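Local coordinates for EGF family domain-containing protein (PDB 4Z80) that binds a peptide of the rhoptry neck protein RON2L1, and so probably takes part in forming the moving junction during host-cell invasion by Toxoplasma gondii, at residues K51-M63 against L385-S397. Sequence-based numbering, arbitrary orientation.
Sequences KSNVGVYVGYSEM and LFMLSSADGSSLS
D392, in the loop after helix 378-387, meets G55 and Y60 of 51-63, a clear case of one carboxylate oxygen taking two backbone N-H groups. Its CB packs against CB of Y60 at 3.9 Å. With CG beside its own backbone N (chi1 -61°), the carboxylate turns toward two amides. OD2 takes the N-H of Y60 on its anti lone pair, almost straight at 171°, and that of G55 at 2.9 Å from above the carboxylate plane. OD1 faces water instead: one molecule links it to NZ of K51, another to the carbonyl of N53. The backbone joins in, D392 N donating to V58 O at 2.8 Å.

S390 works differently, its hydroxyl and carbonyl taking one amide each: OG accepts from V56 N at 2.9 Å and donates to a water shared with N53 and V54, while O receives Y57 N. Beyond these bonds the contact turns apolar. Y57 sets an edge over the face of F386 in a T-shaped stack, centroids 4.8 Å apart and planes at 65°; CD1 of L396 lies at the edge of the Y57 ring, and M387 CA makes an off-centre CH-pi contact with that same ring. Both side chains of the stack rest on P320.

A carboxylate oxygen held by two backbone N-H groups is well satisfied, and with K51 one water away it probably stays ionised, tying an apical membrane antigen 1 (PAN-clan) segment to the N-terminal part of the chain.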
loop_
_atom_site.group_PDB
_atom_site.type_symbol
_atom_site.label_atom_id
_atom_site.label_comp_id
_atom_site.label_asym_id
_atom_site.label_seq_id
_atom_site.Cartn_x
_atom_site.Cartn_y
_atom_site.Cartn_z
ATOM N N LYS A 51 13.676 -10.204 7.322
ATOM C CA LYS A 51 13.872 -9.654 8.653
ATOM C C LYS A 51 12.532 -9.448 9.331
ATOM O O LYS A 51 11.494 -9.400 8.676
ATOM C CB LYS A 51 14.648 -8.329 8.601
ATOM C CG LYS A 51 13.853 -7.119 8.115
ATOM C CD LYS A 51 14.666 -5.813 8.166
ATOM C CE LYS A 51 15.142 -5.429 9.580
ATOM N NZ LYS A 51 14.070 -4.854 10.457
ATOM N N SER A 52 12.557 -9.324 10.649
ATOM C CA SER A 52 11.352 -9.012 11.402
ATOM C C SER A 52 11.367 -7.544 11.817
ATOM O O SER A 52 12.288 -6.797 11.461
ATOM C CB SER A 52 11.247 -9.926 12.618
ATOM O OG SER A 52 12.291 -9.665 13.536
ATOM N N ASN A 53 10.334 -7.127 12.543
ATOM C CA ASN A 53 10.297 -5.795 13.137
ATOM C C ASN A 53 10.436 -4.668 12.111
ATOM O O ASN A 53 11.166 -3.694 12.331
ATOM C CB ASN A 53 11.398 -5.674 14.191
ATOM C CG ASN A 53 11.199 -4.486 15.119
ATOM O OD1 ASN A 53 10.072 -4.138 15.471
ATOM N ND2 ASN A 53 12.302 -3.851 15.517
ATOM N N VAL A 54 9.753 -4.811 10.979
ATOM C CA VAL A 54 9.690 -3.738 9.987
ATOM C C VAL A 54 8.974 -2.536 10.602
ATOM O O VAL A 54 8.047 -2.696 11.394
ATOM C CB VAL A 54 8.961 -4.206 8.701
ATOM C CG1 VAL A 54 8.706 -3.043 7.733
ATOM C CG2 VAL A 54 9.771 -5.290 8.011
ATOM N N GLY A 55 9.395 -1.327 10.244
ATOM C CA GLY A 55 8.751 -0.131 10.766
ATOM C C GLY A 55 7.257 -0.077 10.450
ATOM O O GLY A 55 6.849 -0.339 9.320
ATOM N N VAL A 56 6.447 0.266 11.446
ATOM C CA VAL A 56 4.990 0.336 11.291
ATOM C C VAL A 56 4.538 1.714 10.792
ATOM O O VAL A 56 3.725 1.824 9.872
ATOM C CB VAL A 56 4.284 -0.008 12.634
ATOM C CG1 VAL A 56 2.781 0.316 12.608
ATOM C CG2 VAL A 56 4.509 -1.469 12.975
ATOM N N TYR A 57 5.061 2.774 11.395
ATOM C CA TYR A 57 4.743 4.120 10.956
ATOM C C TYR A 57 5.249 4.316 9.532
ATOM O O TYR A 57 4.520 4.757 8.646
ATOM C CB TYR A 57 5.366 5.140 11.918
ATOM C CG TYR A 57 4.940 6.573 11.721
ATOM C CD1 TYR A 57 3.622 6.972 11.951
ATOM C CD2 TYR A 57 5.856 7.545 11.348
ATOM C CE1 TYR A 57 3.232 8.297 11.787
ATOM C CE2 TYR A 57 5.471 8.867 11.192
ATOM C CZ TYR A 57 4.169 9.237 11.421
ATOM O OH TYR A 57 3.803 10.559 11.256
ATOM N N VAL A 58 6.523 3.988 9.345
ATOM C CA VAL A 58 7.189 4.008 8.053
ATOM C C VAL A 58 7.956 2.694 7.907
ATOM O O VAL A 58 8.818 2.396 8.738
ATOM C CB VAL A 58 8.159 5.201 7.942
ATOM C CG1 VAL A 58 9.014 5.088 6.682
ATOM C CG2 VAL A 58 7.382 6.491 7.954
ATOM N N GLY A 59 7.633 1.911 6.875
ATOM C CA GLY A 59 8.255 0.614 6.667
ATOM C C GLY A 59 8.966 0.530 5.338
ATOM O O GLY A 59 8.368 0.793 4.301
ATOM N N TYR A 60 10.247 0.168 5.384
ATOM C CA TYR A 60 11.089 0.058 4.198
ATOM C C TYR A 60 11.953 -1.189 4.253
ATOM O O TYR A 60 12.418 -1.594 5.325
ATOM C CB TYR A 60 12.045 1.255 4.057
ATOM C CG TYR A 60 11.419 2.607 3.851
ATOM C CD1 TYR A 60 10.448 2.816 2.887
ATOM C CD2 TYR A 60 11.815 3.684 4.619
ATOM C CE1 TYR A 60 9.874 4.064 2.705
ATOM C CE2 TYR A 60 11.255 4.940 4.444
ATOM C CZ TYR A 60 10.283 5.127 3.492
ATOM O OH TYR A 60 9.718 6.370 3.319
ATOM N N SER A 61 12.219 -1.752 3.082
ATOM C CA SER A 61 13.334 -2.674 2.925
ATOM C C SER A 61 13.960 -2.449 1.560
ATOM O O SER A 61 13.385 -1.782 0.701
ATOM C CB SER A 61 12.887 -4.121 3.080
ATOM O OG SER A 61 12.054 -4.502 2.004
ATOM N N GLU A 62 15.153 -2.988 1.358
ATOM C CA GLU A 62 15.834 -2.810 0.091
ATOM C C GLU A 62 15.031 -3.378 -1.066
ATOM O O GLU A 62 14.529 -4.499 -0.999
ATOM C CB GLU A 62 17.209 -3.468 0.130
ATOM C CG GLU A 62 18.240 -2.697 0.957
ATOM C CD GLU A 62 18.044 -2.814 2.459
ATOM O OE1 GLU A 62 17.276 -3.690 2.917
ATOM O OE2 GLU A 62 18.669 -2.011 3.186
ATOM N N MET A 63 14.912 -2.588 -2.124
ATOM C CA MET A 63 14.258 -3.049 -3.328
ATOM C C MET A 63 14.808 -4.417 -3.718
ATOM O O MET A 63 16.021 -4.621 -3.804
ATOM C CB MET A 63 14.443 -2.044 -4.463
ATOM C CG MET A 63 13.889 -2.514 -5.814
ATOM S SD MET A 63 12.124 -2.900 -5.815
ATOM C CE MET A 63 11.409 -1.252 -5.763
ATOM N N LEU A 385 0.194 6.398 19.599
ATOM C CA LEU A 385 0.790 5.066 19.557
ATOM C C LEU A 385 1.428 4.788 18.185
ATOM O O LEU A 385 2.576 4.365 18.091
ATOM C CB LEU A 385 -0.259 3.997 19.875
ATOM C CG LEU A 385 0.219 2.549 19.746
ATOM C CD1 LEU A 385 1.357 2.254 20.720
ATOM C CD2 LEU A 385 -0.943 1.594 19.974
ATOM N N PHE A 386 0.671 5.049 17.127
ATOM C CA PHE A 386 1.144 4.892 15.755
ATOM C C PHE A 386 2.414 5.711 15.507
ATOM O O PHE A 386 3.398 5.201 14.956
ATOM C CB PHE A 386 0.008 5.307 14.803
ATOM C CG PHE A 386 0.344 5.264 13.335
ATOM C CD1 PHE A 386 0.882 4.132 12.744
ATOM C CD2 PHE A 386 0.050 6.357 12.530
ATOM C CE1 PHE A 386 1.142 4.106 11.392
ATOM C CE2 PHE A 386 0.312 6.335 11.175
ATOM C CZ PHE A 386 0.864 5.210 10.606
ATOM N N MET A 387 2.386 6.972 15.934
ATOM C CA MET A 387 3.502 7.891 15.710
ATOM C C MET A 387 4.721 7.576 16.580
ATOM O O MET A 387 5.808 8.057 16.287
ATOM C CB MET A 387 3.048 9.330 15.962
ATOM C CG MET A 387 1.928 9.794 15.044
ATOM S SD MET A 387 1.116 11.320 15.585
ATOM C CE MET A 387 2.293 12.521 14.992
ATOM N N LEU A 388 4.535 6.777 17.630
ATOM C CA LEU A 388 5.605 6.412 18.559
ATOM C C LEU A 388 6.004 4.938 18.427
ATOM O O LEU A 388 6.675 4.386 19.299
ATOM C CB LEU A 388 5.163 6.696 20.002
ATOM C CG LEU A 388 4.870 8.141 20.397
ATOM C CD1 LEU A 388 4.330 8.198 21.818
ATOM C CD2 LEU A 388 6.129 8.989 20.261
ATOM N N SER A 389 5.611 4.297 17.332
ATOM C CA SER A 389 5.794 2.854 17.221
ATOM C C SER A 389 7.173 2.501 16.667
ATOM O O SER A 389 8.107 2.275 17.443
ATOM C CB SER A 389 4.658 2.236 16.373
ATOM O OG SER A 389 4.616 2.747 15.047
ATOM N N SER A 390 7.313 2.437 15.351
ATOM C CA SER A 390 8.595 2.102 14.754
ATOM C C SER A 390 8.657 2.696 13.371
ATOM O O SER A 390 7.628 2.955 12.746
ATOM C CB SER A 390 8.817 0.589 14.714
ATOM O OG SER A 390 7.763 -0.072 14.032
ATOM N N ALA A 391 9.868 2.954 12.903
ATOM C CA ALA A 391 10.048 3.588 11.614
ATOM C C ALA A 391 11.403 3.249 11.039
ATOM O O ALA A 391 12.415 3.258 11.743
ATOM C CB ALA A 391 9.898 5.082 11.730
ATOM N N ASP A 392 11.410 2.936 9.754
ATOM C CA ASP A 392 12.647 2.748 9.016
ATOM C C ASP A 392 13.046 4.101 8.407
ATOM O O ASP A 392 12.311 5.075 8.512
ATOM C CB ASP A 392 12.459 1.645 7.965
ATOM C CG ASP A 392 12.101 0.310 8.601
ATOM O OD1 ASP A 392 12.745 -0.044 9.614
ATOM O OD2 ASP A 392 11.175 -0.380 8.118
ATOM N N GLY A 393 14.229 4.167 7.808
ATOM C CA GLY A 393 14.717 5.406 7.217
ATOM C C GLY A 393 15.499 6.324 8.146
ATOM O O GLY A 393 15.783 7.463 7.773
ATOM N N SER A 394 15.810 5.836 9.347
ATOM C CA SER A 394 16.738 6.485 10.296
ATOM C C SER A 394 16.246 7.760 10.975
ATOM O O SER A 394 16.280 7.857 12.203
ATOM C CB SER A 394 18.068 6.801 9.606
ATOM O OG SER A 394 18.733 5.608 9.230
ATOM N N SER A 395 15.783 8.739 10.209
ATOM C CA SER A 395 15.644 10.078 10.757
ATOM C C SER A 395 14.585 10.223 11.853
ATOM O O SER A 395 14.695 11.118 12.689
ATOM C CB SER A 395 15.360 11.066 9.631
ATOM O OG SER A 395 14.166 10.751 8.962
ATOM N N LEU A 396 13.577 9.348 11.876
ATOM C CA LEU A 396 12.529 9.410 12.901
ATOM C C LEU A 396 12.826 8.586 14.166
ATOM O O LEU A 396 11.981 8.482 15.061
ATOM C CB LEU A 396 11.200 8.949 12.297
ATOM C CG LEU A 396 10.587 9.906 11.282
ATOM C CD1 LEU A 396 9.408 9.288 10.550
ATOM C CD2 LEU A 396 10.161 11.197 11.932
ATOM N N SER A 397 14.027 8.019 14.258
ATOM C CA SER A 397 14.366 7.145 15.384
ATOM C C SER A 397 14.266 7.828 16.755
ATOM O O SER A 397 14.030 7.167 17.774
ATOM C CB SER A 397 15.776 6.576 15.195
ATOM O OG SER A 397 16.743 7.601 15.346
HETATM O O HOH W 1 13.206 -2.796 9.168
HETATM O O HOH W 2 7.990 -2.716 14.104
HETATM O O HOH W 3 11.878 -0.890 12.209
#